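Long-range contact in photosystem II extrinsic protein V (Arthrospira maxima, PDB 1F1C), which serves as an extrinsic lumenal subunit of photosystem II, carrying one covalently bound heme c and probably helping to stabilise the oxygen-evolving complex: residues A[75-80]-A[88-93]. Numbering follows the deposited sequence.
Sequences KNPTTY and ELHPSL. With HEC (heme c), chain C.
Lys75 and Ser92 bring the two backbones closest, with CA atoms 5.4 Å apart, and Pro77 faces His90 at a wider spacing of 6.5 Å. The chain leaves helix 67-75 at Asn76, and neither 76-80 nor 88-93 forms regular structure; the two segments meet mainly through the Pro77 ring, which touches both side-chain and main-chain atoms of 90-92. That ring lies across these residues: CG approaches Pro91 O and, obliquely at 3.5 Å from ND1, the His90 imidazole, while CD meets Ser92 CB at 3.4 Å, a tight carbon pair. With CG anti to the backbone N (chi1 -176°), the His90 imidazole is carried toward the heme, where NE2 binds the iron at 2.2 Å; His39 is the other axial ligand. This is the bis-histidine coordination of a c-type cytochrome of the PsbV subfamily, in place of the histidine-methionine pair of many class I relatives. ND1 donates to Pro91 O over 2.8 Å, at 146° through the hydrogen and nearly in the ring plane, which helps set the rotation of the imidazole. That bond probably adds some imidazolate character to the ligand. Pro91 CD sits above one face of the same ring, offset toward its rim, and its CG packs 3.7 Å from heme CMC. Farther along 75-80, Tyr80 N comes within 2.9 Å of propionate oxygen O1D, and the edge of its phenol ring meets O1A of the other propionate.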
# COMPACT_ATOMS: atom_id res chain seq x y z
N LYS A 75 9.05 -1.85 11.14
CA LYS A 75 9.14 -0.50 11.67
C LYS A 75 9.29 0.51 10.53
O LYS A 75 8.79 1.64 10.60
CB LYS A 75 10.34 -0.37 12.61
CG LYS A 75 10.21 -1.16 13.90
CD LYS A 75 11.54 -1.31 14.63
CE LYS A 75 12.14 0.02 15.02
NZ LYS A 75 11.28 0.75 15.99
N ASN A 76 9.97 0.10 9.46
CA ASN A 76 10.21 0.99 8.34
C ASN A 76 10.21 0.27 7.00
O ASN A 76 11.26 0.07 6.38
CB ASN A 76 11.56 1.69 8.54
CG ASN A 76 11.75 2.87 7.63
OD1 ASN A 76 12.87 3.31 7.41
ND2 ASN A 76 10.65 3.40 7.10
N PRO A 77 9.03 -0.14 6.52
CA PRO A 77 8.87 -0.85 5.25
C PRO A 77 9.45 -0.13 4.02
O PRO A 77 9.27 1.07 3.84
CB PRO A 77 7.36 -1.03 5.14
CG PRO A 77 6.93 -1.14 6.56
CD PRO A 77 7.74 -0.05 7.23
N THR A 78 10.16 -0.89 3.18
CA THR A 78 10.74 -0.34 1.95
C THR A 78 10.56 -1.33 0.80
O THR A 78 10.41 -2.54 1.03
CB THR A 78 12.25 -0.08 2.09
OG1 THR A 78 12.93 -1.33 2.07
CG2 THR A 78 12.55 0.66 3.39
N THR A 79 10.57 -0.84 -0.44
CA THR A 79 10.42 -1.71 -1.60
C THR A 79 11.47 -2.80 -1.55
O THR A 79 12.40 -2.74 -0.77
CB THR A 79 10.57 -0.93 -2.93
OG1 THR A 79 11.69 -0.04 -2.83
CG2 THR A 79 9.30 -0.16 -3.24
N TYR A 80 11.32 -3.80 -2.40
CA TYR A 80 12.28 -4.90 -2.41
C TYR A 80 13.71 -4.39 -2.61
O TYR A 80 14.63 -4.85 -1.95
CB TYR A 80 11.92 -5.89 -3.51
CG TYR A 80 12.64 -7.21 -3.38
CD1 TYR A 80 12.53 -7.98 -2.22
CD2 TYR A 80 13.41 -7.71 -4.43
CE1 TYR A 80 13.16 -9.21 -2.10
CE2 TYR A 80 14.05 -8.94 -4.32
CZ TYR A 80 13.92 -9.68 -3.16
OH TYR A 80 14.55 -10.90 -3.08
N GLU A 88 3.72 4.29 4.10
CA GLU A 88 2.44 4.95 3.87
C GLU A 88 1.37 3.97 3.36
O GLU A 88 0.17 4.18 3.53
CB GLU A 88 2.62 6.03 2.80
CG GLU A 88 3.05 5.42 1.47
CD GLU A 88 3.05 6.42 0.33
OE1 GLU A 88 3.31 5.99 -0.82
OE2 GLU A 88 2.80 7.62 0.57
N LEU A 89 1.83 2.90 2.71
CA LEU A 89 0.93 1.91 2.12
C LEU A 89 1.11 0.52 2.65
O LEU A 89 0.27 -0.35 2.41
CB LEU A 89 1.11 1.90 0.61
CG LEU A 89 0.40 3.04 -0.11
CD1 LEU A 89 0.83 3.08 -1.56
CD2 LEU A 89 -1.12 2.84 0.01
N HIS A 90 2.22 0.28 3.34
CA HIS A 90 2.47 -1.05 3.91
C HIS A 90 2.39 -0.98 5.42
O HIS A 90 2.84 -0.01 6.02
CB HIS A 90 3.85 -1.59 3.50
CG HIS A 90 4.12 -2.99 3.98
ND1 HIS A 90 4.40 -3.28 5.30
CD2 HIS A 90 4.16 -4.17 3.32
CE1 HIS A 90 4.60 -4.59 5.43
NE2 HIS A 90 4.46 -5.16 4.24
N PRO A 91 1.79 -2.00 6.05
CA PRO A 91 1.66 -2.03 7.50
C PRO A 91 2.98 -1.72 8.20
O PRO A 91 4.03 -2.26 7.86
CB PRO A 91 1.16 -3.44 7.77
CG PRO A 91 0.25 -3.67 6.60
CD PRO A 91 1.09 -3.15 5.44
N SER A 92 2.91 -0.83 9.19
CA SER A 92 4.06 -0.38 9.97
C SER A 92 3.48 0.39 11.15
O SER A 92 2.27 0.59 11.23
CB SER A 92 4.96 0.54 9.15
OG SER A 92 4.31 1.78 8.89
N LEU A 93 4.35 0.85 12.04
CA LEU A 93 3.92 1.60 13.22
C LEU A 93 3.53 3.03 12.88
O LEU A 93 2.82 3.68 13.64
CB LEU A 93 5.00 1.57 14.30
CG LEU A 93 5.17 0.17 14.92
CD1 LEU A 93 6.42 0.11 15.77
CD2 LEU A 93 3.93 -0.17 15.73
FE HEC C . 4.06 -7.27 3.80
CHA HEC C . 6.62 -7.17 1.56
CHB HEC C . 6.26 -8.58 6.19
CHC HEC C . 1.65 -7.21 6.20
CHD HEC C . 1.84 -6.46 1.38
NA HEC C . 6.01 -7.69 3.88
C1A HEC C . 6.92 -7.58 2.86
C2A HEC C . 8.19 -8.07 3.29
C3A HEC C . 8.10 -8.46 4.57
C4A HEC C . 6.74 -8.27 4.92
CMA HEC C . 9.22 -8.82 5.53
CAA HEC C . 9.45 -8.12 2.49
CBA HEC C . 9.41 -9.41 1.71
CGA HEC C . 10.71 -9.68 1.01
O1A HEC C . 11.61 -8.81 1.08
O2A HEC C . 10.84 -10.75 0.39
NB HEC C . 3.97 -7.75 5.74
C1B HEC C . 4.97 -8.31 6.57
C2B HEC C . 4.53 -8.44 7.92
C3B HEC C . 3.28 -7.93 7.96
C4B HEC C . 2.91 -7.57 6.61
CMB HEC C . 5.28 -9.04 9.10
CAB HEC C . 2.52 -7.75 9.11
CBB HEC C . 2.92 -6.88 10.14
NC HEC C . 2.16 -6.95 3.78
C1C HEC C . 1.29 -6.98 4.86
C2C HEC C . -0.04 -6.71 4.45
C3C HEC C . -0.01 -6.43 3.12
C4C HEC C . 1.38 -6.63 2.69
CMC HEC C . -1.29 -6.78 5.33
CAC HEC C . -1.15 -6.17 2.31
CBC HEC C . -2.01 -5.05 2.57
ND HEC C . 4.20 -6.83 1.89
C1D HEC C . 3.19 -6.47 1.03
C2D HEC C . 3.68 -6.21 -0.27
C3D HEC C . 5.01 -6.41 -0.22
C4D HEC C . 5.34 -6.82 1.12
CMD HEC C . 2.83 -5.98 -1.54
CAD HEC C . 6.03 -6.15 -1.34
CBD HEC C . 6.52 -4.70 -1.35
CGD HEC C . 7.59 -4.45 -2.41
O1D HEC C . 8.71 -4.99 -2.30
O2D HEC C . 7.31 -3.71 -3.38